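Long-range contacts in glutathione uptake transporter (Shewanella oneidensis, PDB 4UVM), which probably moves peptides, glutathione likely among them, across the membrane as a proton-coupled symporter of the POT family, a branch of the major facilitator superfamily: residues K9-I14 with Q140-L145; Y16-E21 with D151-T156; V295-R300 with Q433-M438. All blocks are in the same frame, centred on the assembly; numbering follows the deposited sequence.

Interactions 1 and 2 both join the N-terminal part of the chain to helix 143-175, and both touch the same lipid, 78N of chain F. Interaction 1 lies further from the centre of the chain. There a loop meets the helix start, and the contact is only partly buried. Interaction 2 is buried and pairs two nearly parallel helices through a phenylalanine, a glutamate, an isoleucine and a threonine. Interaction 3 lies elsewhere, about 30 Å from each of the others between centres. It is also buried, but sets a loop against helix 289-306 with almost wholly apolar chemistry. Its lipid, 78N of chain E, lies beside residues of that helix.

Interaction 1. Residues K9-I14 with Q140-L145; sequences KWPRQI and QSNKSL. With 78N ((2R)-2,3-dihydroxypropyl(7Z)-pentadec-7-enoate), chain F.
Trp10 and Leu145 carry this contact, which lies at the end of the major facilitator helix bundle where helices 14-32 and 143-175 begin. Leu145 sits over one face of the indole. Its CB is 4.2 Å from the centroid of the six-membered ring and 7° off the ring normal, a CH-pi contact. Further out, Leu145 CD2 is 4.1 Å from Trp10 CE2, and the Leu145 carbonyl O comes to 3.5 Å from Trp10 CH2. The opposite face of the indole meets the lipid 78N of chain F, whose O20 is nearest to Trp10 CE3. The indole is thus sandwiched between Leu145 and the glycerol end of the lipid. Trp10 CG lies beside the backbone N, chi1 -84°, which swings the ring end back to helix 143-175 although its CB starts off away from it. Lys148 and Ala149 of that helix also touch the ring.

Leu145 CD1 packs against the Lys9 carbonyl O at 3.3 Å. The Asn142 side chain faces the same carbonyl and the ring of Pro11. Phe138 touches Pro11 as well.

Local hydrogen bonds set both backbones. Asn142 N is hydrogen-bonded to Asp139 OD1, just ahead of helix 143-175. Pro11 to Ile14 form a type I beta turn leading into helix 14-32, closed by a hydrogen bond from Ile14 N to Pro11 O of 3.2 Å.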
loop_
_atom_site.group_PDB
_atom_site.type_symbol
_atom_site.label_atom_id
_atom_site.label_comp_id
_atom_site.label_asym_id
_atom_site.label_seq_id
_atom_site.Cartn_x
_atom_site.Cartn_y
_atom_site.Cartn_z
ATOM N N LYS A 9 22.717 24.672 9.738
ATOM C CA LYS A 9 23.315 24.324 8.451
ATOM C C LYS A 9 22.807 22.984 7.933
ATOM O O LYS A 9 22.448 22.104 8.714
ATOM C CB LYS A 9 24.840 24.292 8.561
ATOM C CG LYS A 9 25.405 25.384 9.448
ATOM C CD LYS A 9 26.667 25.996 8.870
ATOM C CE LYS A 9 27.126 27.164 9.728
ATOM N NZ LYS A 9 26.015 28.129 9.968
ATOM N N TRP A 10 22.774 22.834 6.613
ATOM C CA TRP A 10 22.376 21.571 6.010
ATOM C C TRP A 10 23.445 20.518 6.241
ATOM O O TRP A 10 24.613 20.737 5.929
ATOM C CB TRP A 10 22.123 21.726 4.509
ATOM C CG TRP A 10 20.755 22.214 4.170
ATOM C CD1 TRP A 10 20.401 23.489 3.838
ATOM C CD2 TRP A 10 19.548 21.438 4.127
ATOM N NE1 TRP A 10 19.052 23.557 3.591
ATOM C CE2 TRP A 10 18.505 22.312 3.761
ATOM C CE3 TRP A 10 19.249 20.092 4.364
ATOM C CZ2 TRP A 10 17.183 21.885 3.625
ATOM C CZ3 TRP A 10 17.934 19.668 4.226
ATOM C CH2 TRP A 10 16.919 20.563 3.860
ATOM N N PRO A 11 23.047 19.373 6.808
ATOM C CA PRO A 11 23.934 18.211 6.900
ATOM C C PRO A 11 24.376 17.759 5.513
ATOM O O PRO A 11 23.532 17.558 4.642
ATOM C CB PRO A 11 23.068 17.147 7.591
ATOM C CG PRO A 11 21.697 17.704 7.645
ATOM C CD PRO A 11 21.784 19.172 7.531
ATOM N N ARG A 12 25.683 17.617 5.316
ATOM C CA ARG A 12 26.253 17.356 3.994
ATOM C C ARG A 12 25.891 15.985 3.426
ATOM O O ARG A 12 26.132 15.710 2.250
ATOM C CB ARG A 12 27.777 17.499 4.043
ATOM C CG ARG A 12 28.264 18.925 4.250
ATOM C CD ARG A 12 28.331 19.693 2.936
ATOM N NE ARG A 12 28.622 21.110 3.144
ATOM C CZ ARG A 12 29.057 21.933 2.196
ATOM N NH1 ARG A 12 29.265 21.482 0.966
ATOM N NH2 ARG A 12 29.293 23.209 2.480
ATOM N N GLN A 13 25.315 15.127 4.260
ATOM C CA GLN A 13 24.944 13.786 3.827
ATOM C C GLN A 13 23.599 13.753 3.105
ATOM O O GLN A 13 23.360 12.877 2.271
ATOM C CB GLN A 13 24.906 12.835 5.021
ATOM C CG GLN A 13 24.273 13.430 6.265
ATOM C CD GLN A 13 25.310 13.923 7.251
ATOM O OE1 GLN A 13 25.102 14.912 7.946
ATOM N NE2 GLN A 13 26.435 13.226 7.317
ATOM N N ILE A 14 22.728 14.705 3.430
ATOM C CA ILE A 14 21.372 14.746 2.875
ATOM C C ILE A 14 21.306 14.706 1.338
ATOM O O ILE A 14 20.485 13.971 0.792
ATOM C CB ILE A 14 20.609 15.993 3.383
ATOM C CG1 ILE A 14 20.415 15.909 4.898
ATOM C CG2 ILE A 14 19.271 16.147 2.674
ATOM C CD1 ILE A 14 19.707 14.644 5.358
ATOM N N GLN A 140 19.192 18.544 17.252
ATOM C CA GLN A 140 18.284 19.584 17.730
ATOM C C GLN A 140 18.530 20.917 17.030
ATOM O O GLN A 140 17.606 21.711 16.842
ATOM C CB GLN A 140 18.411 19.758 19.246
ATOM C CG GLN A 140 17.615 18.743 20.062
ATOM C CD GLN A 140 18.143 17.323 19.927
ATOM O OE1 GLN A 140 19.348 17.105 19.784
ATOM N NE2 GLN A 140 17.238 16.349 19.967
ATOM N N SER A 141 19.778 21.160 16.641
ATOM C CA SER A 141 20.123 22.382 15.928
ATOM C C SER A 141 19.643 22.339 14.477
ATOM O O SER A 141 19.204 23.351 13.930
ATOM C CB SER A 141 21.631 22.611 15.975
ATOM O OG SER A 141 22.316 21.585 15.282
ATOM N N ASN A 142 19.725 21.159 13.866
ATOM C CA ASN A 142 19.335 20.963 12.469
ATOM C C ASN A 142 17.828 20.920 12.240
ATOM O O ASN A 142 17.345 21.342 11.188
ATOM C CB ASN A 142 19.943 19.666 11.930
ATOM C CG ASN A 142 21.408 19.808 11.575
ATOM O OD1 ASN A 142 21.864 20.889 11.206
ATOM N ND2 ASN A 142 22.154 18.712 11.681
ATOM N N LYS A 143 17.105 20.426 13.243
ATOM C CA LYS A 143 15.704 20.002 13.121
ATOM C C LYS A 143 14.795 20.942 12.328
ATOM O O LYS A 143 13.817 20.503 11.716
ATOM C CB LYS A 143 15.114 19.792 14.517
ATOM C CG LYS A 143 14.264 18.540 14.634
ATOM C CD LYS A 143 15.022 17.319 14.134
ATOM C CE LYS A 143 14.239 16.042 14.381
ATOM N NZ LYS A 143 14.026 15.806 15.838
ATOM N N SER A 144 15.121 22.230 12.338
ATOM C CA SER A 144 14.352 23.228 11.601
ATOM C C SER A 144 14.325 22.919 10.106
ATOM O O SER A 144 13.348 23.221 9.418
ATOM C CB SER A 144 14.935 24.622 11.835
ATOM O OG SER A 144 15.217 24.827 13.207
ATOM N N LEU A 145 15.401 22.303 9.622
ATOM C CA LEU A 145 15.580 22.004 8.203
ATOM C C LEU A 145 15.010 20.648 7.807
ATOM O O LEU A 145 14.754 20.396 6.629
ATOM C CB LEU A 145 17.066 22.049 7.847
ATOM C CG LEU A 145 17.814 23.339 8.182
ATOM C CD1 LEU A 145 19.312 23.084 8.237
ATOM C CD2 LEU A 145 17.492 24.409 7.156
HETATM O O22 78N F . 21.940 21.956 -0.612
HETATM C C19 78N F . 20.950 21.524 0.247
HETATM C C18 78N F . 20.577 20.082 0.207
HETATM O O20 78N F . 20.169 19.705 1.466
HETATM C C17 78N F . 19.462 19.824 -0.760
HETATM O O16 78N F . 19.530 18.683 -1.547
HETATM C C8 78N F . 20.079 18.745 -2.814
HETATM O O15 78N F . 20.460 19.820 -3.264
HETATM C C7 78N F . 20.213 17.486 -3.638
HETATM C C6 78N F . 19.568 17.441 -4.997
HETATM C C5 78N F . 19.827 16.229 -5.857
HETATM C C4 78N F . 18.754 15.818 -6.827
HETATM C C3 78N F . 18.978 14.572 -7.641
HETATM C C2 78N F . 20.293 14.452 -8.377
HETATM C C1 78N F . 20.474 13.485 -9.351
HETATM C C9 78N F . 19.353 12.533 -9.696
HETATM C C10 78N F . 19.567 11.613 -10.863
HETATM C C11 78N F . 20.528 12.055 -11.923
HETATM C C12 78N F . 21.530 11.054 -12.397
HETATM C C13 78N F . 21.077 10.044 -13.393
HETATM C C15 78N F . 21.684 8.439 -15.290
HETATM C C14 78N F . 22.132 9.387 -14.228
#

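Interaction 2. Residues Y16-E21 with D151-T156. With 78N ((2R)-2,3-dihydroxypropyl(7Z)-pentadec-7-enoate), chain F.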
loop_
_atom_site.group_PDB
_atom_site.type_symbol
_atom_site.label_atom_id
_atom_site.label_comp_id
_atom_site.label_asym_id
_atom_site.label_seq_id
_atom_site.Cartn_x
_atom_site.Cartn_y
_atom_site.Cartn_z
ATOM N N TYR A 16 23.090 13.167 -0.736
ATOM C CA TYR A 16 23.336 11.808 -1.206
ATOM C C TYR A 16 22.137 10.890 -0.972
ATOM O O TYR A 16 22.018 9.847 -1.613
ATOM C CB TYR A 16 24.579 11.223 -0.528
ATOM C CG TYR A 16 25.854 11.945 -0.873
ATOM C CD1 TYR A 16 26.263 13.056 -0.146
ATOM C CD2 TYR A 16 26.648 11.524 -1.930
ATOM C CE1 TYR A 16 27.426 13.725 -0.458
ATOM C CE2 TYR A 16 27.816 12.190 -2.250
ATOM C CZ TYR A 16 28.199 13.289 -1.509
ATOM O OH TYR A 16 29.359 13.961 -1.818
ATOM N N ILE A 17 21.255 11.270 -0.055
ATOM C CA ILE A 17 20.075 10.462 0.231
ATOM C C ILE A 17 18.895 10.903 -0.633
ATOM O O ILE A 17 18.112 10.074 -1.103
ATOM C CB ILE A 17 19.681 10.541 1.720
ATOM C CG1 ILE A 17 20.875 10.188 2.602
ATOM C CG2 ILE A 17 18.536 9.597 2.010
ATOM C CD1 ILE A 17 20.563 10.169 4.088
ATOM N N ILE A 18 18.778 12.210 -0.839
ATOM C CA ILE A 18 17.754 12.757 -1.722
ATOM C C ILE A 18 17.993 12.278 -3.158
ATOM O O ILE A 18 17.052 11.951 -3.883
ATOM C CB ILE A 18 17.733 14.300 -1.657
ATOM C CG1 ILE A 18 16.623 14.782 -0.721
ATOM C CG2 ILE A 18 17.529 14.913 -3.026
ATOM C CD1 ILE A 18 16.749 14.301 0.702
ATOM N N ALA A 19 19.261 12.212 -3.553
ATOM C CA ALA A 19 19.626 11.765 -4.892
ATOM C C ALA A 19 19.338 10.278 -5.072
ATOM O O ALA A 19 18.830 9.856 -6.108
ATOM C CB ALA A 19 21.090 12.055 -5.162
ATOM N N SER A 20 19.671 9.489 -4.056
ATOM C CA SER A 20 19.411 8.053 -4.077
ATOM C C SER A 20 17.910 7.765 -4.152
ATOM O O SER A 20 17.475 6.843 -4.845
ATOM C CB SER A 20 20.019 7.388 -2.837
ATOM O OG SER A 20 19.880 5.981 -2.885
ATOM N N GLU A 21 17.131 8.568 -3.435
ATOM C CA GLU A 21 15.682 8.422 -3.387
ATOM C C GLU A 21 15.058 8.771 -4.730
ATOM O O GLU A 21 14.145 8.090 -5.204
ATOM C CB GLU A 21 15.103 9.307 -2.279
ATOM C CG GLU A 21 13.650 9.717 -2.471
ATOM C CD GLU A 21 12.668 8.669 -1.983
ATOM O OE1 GLU A 21 13.099 7.532 -1.690
ATOM O OE2 GLU A 21 11.462 8.987 -1.889
ATOM N N ASP A 151 10.207 17.361 2.708
ATOM C CA ASP A 151 9.404 17.984 1.665
ATOM C C ASP A 151 9.944 17.577 0.298
ATOM O O ASP A 151 9.179 17.293 -0.626
ATOM C CB ASP A 151 9.402 19.507 1.815
ATOM C CG ASP A 151 8.200 20.020 2.590
ATOM O OD1 ASP A 151 7.576 19.227 3.330
ATOM O OD2 ASP A 151 7.880 21.220 2.456
ATOM N N MET A 152 11.268 17.544 0.184
ATOM C CA MET A 152 11.930 17.127 -1.045
ATOM C C MET A 152 11.607 15.674 -1.381
ATOM O O MET A 152 11.422 15.325 -2.549
ATOM C CB MET A 152 13.440 17.315 -0.921
ATOM C CG MET A 152 13.871 18.767 -0.877
ATOM S SD MET A 152 15.639 18.967 -0.581
ATOM C CE MET A 152 16.034 20.265 -1.749
ATOM N N PHE A 153 11.553 14.838 -0.350
ATOM C CA PHE A 153 11.168 13.443 -0.505
ATOM C C PHE A 153 9.822 13.350 -1.199
ATOM O O PHE A 153 9.675 12.644 -2.192
ATOM C CB PHE A 153 11.110 12.753 0.856
ATOM C CG PHE A 153 12.129 11.672 1.029
ATOM C CD1 PHE A 153 13.470 11.922 0.796
ATOM C CD2 PHE A 153 11.748 10.410 1.442
ATOM C CE1 PHE A 153 14.412 10.927 0.960
ATOM C CE2 PHE A 153 12.680 9.411 1.609
ATOM C CZ PHE A 153 14.016 9.667 1.367
ATOM N N TYR A 154 8.850 14.081 -0.668
ATOM C CA TYR A 154 7.505 14.124 -1.224
ATOM C C TYR A 154 7.492 14.536 -2.692
ATOM O O TYR A 154 6.698 14.019 -3.480
ATOM C CB TYR A 154 6.640 15.079 -0.401
ATOM C CG TYR A 154 5.318 15.481 -1.033
ATOM C CD1 TYR A 154 4.178 14.701 -0.867
ATOM C CD2 TYR A 154 5.203 16.661 -1.766
ATOM C CE1 TYR A 154 2.967 15.075 -1.429
ATOM C CE2 TYR A 154 4.001 17.042 -2.331
ATOM C CZ TYR A 154 2.885 16.246 -2.158
ATOM O OH TYR A 154 1.683 16.623 -2.717
ATOM N N PHE A 155 8.369 15.465 -3.057
ATOM C CA PHE A 155 8.421 15.973 -4.426
ATOM C C PHE A 155 8.958 14.922 -5.401
ATOM O O PHE A 155 8.424 14.755 -6.497
ATOM C CB PHE A 155 9.273 17.244 -4.490
ATOM C CG PHE A 155 9.408 17.818 -5.872
ATOM C CD1 PHE A 155 8.289 18.222 -6.584
ATOM C CD2 PHE A 155 10.656 17.964 -6.456
ATOM C CE1 PHE A 155 8.413 18.754 -7.860
ATOM C CE2 PHE A 155 10.788 18.494 -7.727
ATOM C CZ PHE A 155 9.665 18.891 -8.429
ATOM N N THR A 156 10.002 14.207 -4.994
ATOM C CA THR A 156 10.603 13.182 -5.845
ATOM C C THR A 156 9.659 12.004 -6.082
ATOM O O THR A 156 9.759 11.326 -7.105
ATOM C CB THR A 156 11.929 12.652 -5.253
ATOM O OG1 THR A 156 11.678 11.994 -4.007
ATOM C CG2 THR A 156 12.914 13.790 -5.040
HETATM O O22 78N F . 21.940 21.956 -0.612
HETATM C C19 78N F . 20.950 21.524 0.247
HETATM C C18 78N F . 20.577 20.082 0.207
HETATM O O20 78N F . 20.169 19.705 1.466
HETATM C C17 78N F . 19.462 19.824 -0.760
HETATM O O16 78N F . 19.530 18.683 -1.547
HETATM C C8 78N F . 20.079 18.745 -2.814
HETATM O O15 78N F . 20.460 19.820 -3.264
HETATM C C7 78N F . 20.213 17.486 -3.638
HETATM C C6 78N F . 19.568 17.441 -4.997
HETATM C C5 78N F . 19.827 16.229 -5.857
HETATM C C4 78N F . 18.754 15.818 -6.827
HETATM C C3 78N F . 18.978 14.572 -7.641
HETATM C C2 78N F . 20.293 14.452 -8.377
HETATM C C1 78N F . 20.474 13.485 -9.351
HETATM C C9 78N F . 19.353 12.533 -9.696
HETATM C C10 78N F . 19.567 11.613 -10.863
HETATM C C11 78N F . 20.528 12.055 -11.923
HETATM C C12 78N F . 21.530 11.054 -12.397
HETATM C C13 78N F . 21.077 10.044 -13.393
HETATM C C15 78N F . 21.684 8.439 -15.290
HETATM C C14 78N F . 22.132 9.387 -14.228
#
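The Phe153 ring and the Glu21 carboxylate lie stacked, their planes only 2° apart. Glu21 CD is 3.6 Å above one face of the ring, offset toward its rim. Glu21 CG makes a CH-pi contact over the same face, 3.8 Å from the centroid. At the ring edge Ile18 CD1 approaches Phe153 CD1 to 4.1 Å. Val130 and Met134 of helix 127-135 also touch the ring. The Glu21 chain bends at chi2, 84°, which folds the carboxylate over the ring face.

Thr156 meets Glu21 from the next turn, with OG1 3.4 Å from Glu21 CG. Its hydroxyl donates to Phe153 O at 2.8 Å, so it is tied to its own helix. Ile18 CG1 packs on Met152 CB. The Met152 methyl and the Ile18 branch methyl reach the lipid 78N of chain F: Met152 CE is 3.6 Å from C17, and Ile18 CG2 is 3.8 Å from C7.

The two helical segments run nearly parallel, 18° apart with axes 10.0 Å from each other, as two helices of the N-terminal bundle of the major facilitator fold. Glu21 is the first glutamate of the ExxERF signature of POT transporters, a motif generally linked to proton coupling.

Interaction 3. Residues V295-R300 with Q433-M438. With 78N ((2R)-2,3-dihydroxypropyl(7Z)-pentadec-7-enoate), chain E.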
loop_
_atom_site.group_PDB
_atom_site.type_symbol
_atom_site.label_atom_id
_atom_site.label_comp_id
_atom_site.label_asym_id
_atom_site.label_seq_id
_atom_site.Cartn_x
_atom_site.Cartn_y
_atom_site.Cartn_z
ATOM N N VAL A 295 -1.259 -0.320 24.206
ATOM C CA VAL A 295 -1.671 -1.420 23.341
ATOM C C VAL A 295 -3.169 -1.340 23.066
ATOM O O VAL A 295 -3.624 -1.620 21.958
ATOM C CB VAL A 295 -1.320 -2.790 23.958
ATOM C CG1 VAL A 295 -1.935 -3.920 23.147
ATOM C CG2 VAL A 295 0.185 -2.958 24.044
ATOM N N ARG A 296 -3.934 -0.940 24.075
ATOM C CA ARG A 296 -5.366 -0.734 23.904
ATOM C C ARG A 296 -5.625 0.358 22.868
ATOM O O ARG A 296 -6.545 0.248 22.058
ATOM C CB ARG A 296 -6.027 -0.374 25.238
ATOM C CG ARG A 296 -7.487 0.045 25.125
ATOM C CD ARG A 296 -8.328 -1.028 24.450
ATOM N NE ARG A 296 -8.471 -2.225 25.274
ATOM C CZ ARG A 296 -9.175 -3.295 24.918
ATOM N NH1 ARG A 296 -9.801 -3.321 23.750
ATOM N NH2 ARG A 296 -9.254 -4.339 25.734
ATOM N N SER A 297 -4.802 1.403 22.894
ATOM C CA SER A 297 -4.923 2.497 21.937
ATOM C C SER A 297 -4.659 2.013 20.516
ATOM O O SER A 297 -5.365 2.388 19.581
ATOM C CB SER A 297 -3.958 3.634 22.287
ATOM O OG SER A 297 -4.296 4.232 23.525
ATOM N N VAL A 298 -3.636 1.177 20.365
ATOM C CA VAL A 298 -3.270 0.629 19.066
ATOM C C VAL A 298 -4.367 -0.288 18.532
ATOM O O VAL A 298 -4.748 -0.194 17.367
ATOM C CB VAL A 298 -1.935 -0.141 19.140
ATOM C CG1 VAL A 298 -1.699 -0.937 17.871
ATOM C CG2 VAL A 298 -0.790 0.821 19.379
ATOM N N LEU A 299 -4.880 -1.164 19.391
ATOM C CA LEU A 299 -5.923 -2.107 18.992
ATOM C C LEU A 299 -7.157 -1.404 18.432
ATOM O O LEU A 299 -7.868 -1.960 17.599
ATOM C CB LEU A 299 -6.325 -2.995 20.169
ATOM C CG LEU A 299 -5.339 -4.100 20.550
ATOM C CD1 LEU A 299 -5.940 -5.005 21.613
ATOM C CD2 LEU A 299 -4.949 -4.901 19.326
ATOM N N ARG A 300 -7.408 -0.183 18.892
ATOM C CA ARG A 300 -8.524 0.598 18.376
ATOM C C ARG A 300 -8.183 1.158 17.001
ATOM O O ARG A 300 -9.046 1.265 16.129
ATOM C CB ARG A 300 -8.890 1.731 19.335
ATOM C CG ARG A 300 -9.482 1.257 20.648
ATOM C CD ARG A 300 -10.199 2.388 21.365
ATOM N NE ARG A 300 -10.626 1.991 22.704
ATOM C CZ ARG A 300 -9.975 2.305 23.818
ATOM N NH1 ARG A 300 -8.870 3.034 23.758
ATOM N NH2 ARG A 300 -10.434 1.897 24.993
ATOM N N GLN A 433 -2.700 9.448 18.388
ATOM C CA GLN A 433 -3.701 8.708 19.154
ATOM C C GLN A 433 -3.096 7.730 20.151
ATOM O O GLN A 433 -3.739 7.353 21.133
ATOM C CB GLN A 433 -4.637 7.954 18.209
ATOM C CG GLN A 433 -5.546 8.857 17.412
ATOM C CD GLN A 433 -6.368 9.767 18.298
ATOM O OE1 GLN A 433 -6.227 10.989 18.252
ATOM N NE2 GLN A 433 -7.231 9.176 19.117
ATOM N N ALA A 434 -1.863 7.316 19.890
ATOM C CA ALA A 434 -1.203 6.320 20.718
ATOM C C ALA A 434 0.136 6.845 21.214
ATOM O O ALA A 434 0.738 7.707 20.573
ATOM C CB ALA A 434 -1.016 5.023 19.939
ATOM N N PRO A 435 0.595 6.336 22.371
ATOM C CA PRO A 435 1.914 6.638 22.935
ATOM C C PRO A 435 3.044 6.567 21.908
ATOM O O PRO A 435 3.010 5.729 21.004
ATOM C CB PRO A 435 2.085 5.553 23.995
ATOM C CG PRO A 435 0.700 5.298 24.466
ATOM C CD PRO A 435 -0.206 5.498 23.284
ATOM N N LYS A 436 4.032 7.443 22.064
ATOM C CA LYS A 436 5.163 7.548 21.142
ATOM C C LYS A 436 5.867 6.213 20.889
ATOM O O LYS A 436 6.380 5.971 19.797
ATOM C CB LYS A 436 6.171 8.573 21.677
ATOM C CG LYS A 436 7.457 8.670 20.874
ATOM C CD LYS A 436 8.451 9.609 21.536
ATOM C CE LYS A 436 9.871 9.315 21.077
ATOM N NZ LYS A 436 10.287 7.932 21.451
ATOM N N ALA A 437 5.882 5.346 21.897
ATOM C CA ALA A 437 6.559 4.058 21.788
ATOM C C ALA A 437 5.906 3.166 20.741
ATOM O O ALA A 437 6.540 2.265 20.195
ATOM C CB ALA A 437 6.578 3.358 23.136
ATOM N N MET A 438 4.636 3.429 20.457
ATOM C CA MET A 438 3.878 2.607 19.525
ATOM C C MET A 438 4.004 3.083 18.077
ATOM O O MET A 438 3.355 2.536 17.187
ATOM C CB MET A 438 2.404 2.574 19.941
ATOM C CG MET A 438 2.160 1.924 21.290
ATOM S SD MET A 438 2.704 0.206 21.318
ATOM C CE MET A 438 2.366 -0.240 23.015
HETATM O O22 78N E . -12.279 -2.013 21.372
HETATM C C19 78N E . -11.691 -2.174 20.131
HETATM C C18 78N E . -10.411 -2.930 20.087
HETATM O O20 78N E . -10.149 -3.409 21.350
HETATM C C17 78N E . -10.496 -4.084 19.140
HETATM O O16 78N E . -9.434 -4.276 18.266
HETATM C C8 78N E . -9.305 -5.467 17.582
HETATM O O15 78N E . -10.092 -6.379 17.802
HETATM C C7 78N E . -8.194 -5.644 16.573
HETATM C C6 78N E . -8.428 -6.530 15.376
HETATM C C5 78N E . -8.903 -5.894 14.094
HETATM C C4 78N E . -8.119 -6.166 12.837
HETATM C C3 78N E . -8.423 -7.432 12.083
HETATM C C2 78N E . -9.881 -7.772 11.872
HETATM C C1 78N E . -10.348 -8.169 10.629
HETATM C C9 78N E . -9.414 -8.275 9.445
HETATM C C10 78N E . -9.945 -7.825 8.115
HETATM C C11 78N E . -11.424 -7.937 7.892
HETATM C C12 78N E . -11.982 -9.293 7.598
HETATM C C13 78N E . -13.464 -9.459 7.633
HETATM C C15 78N E . -15.533 -10.003 9.052
HETATM C C14 78N E . -14.124 -9.506 8.978
#
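Apolar packing joins Val295 and Val298 to Met438 and makes up most of this contact. It sets helix 289-306 against the loop between helices 426-433 and 439-463, in the C-terminal half of the major facilitator fold. Val298 CG2 rests on the Met438 shaft, 3.7 Å from CG. The Met438 chain then bends at chi2, -61°, and carries its methyl to the preceding helical turn, where CE is 3.6 Å from Val295 CG2. Phe215 of helix 215-224 touches both valines. Ala434 CB fits between neighbours on the helix, 4.0 Å from Ser297 CB and 4.2 Å from Val298 CG2.

Polar groups mostly look elsewhere. Ser297 OG makes a weak hydrogen bond to Asp293 O in its own helix. Gln433 NE2 is hydrogen-bonded to Tyr506 OH. Within the loop, Met438 N is hydrogen-bonded to Pro435 O at 2.9 Å, which shapes the turn that brings Met438 to the valines.

Lipid is met by other residues of the helix. Arg296 is hydrogen-bonded through NH1 to Ser277 OG, which is also hydrogen-bonded to 78N of chain E, and O20 of that lipid lies near the guanidinium edge.

No hydrogen bond crosses between the two segments. Between these two segments the contact thus rests on apolar packing, while the polar bonds tie each side to its own surroundings.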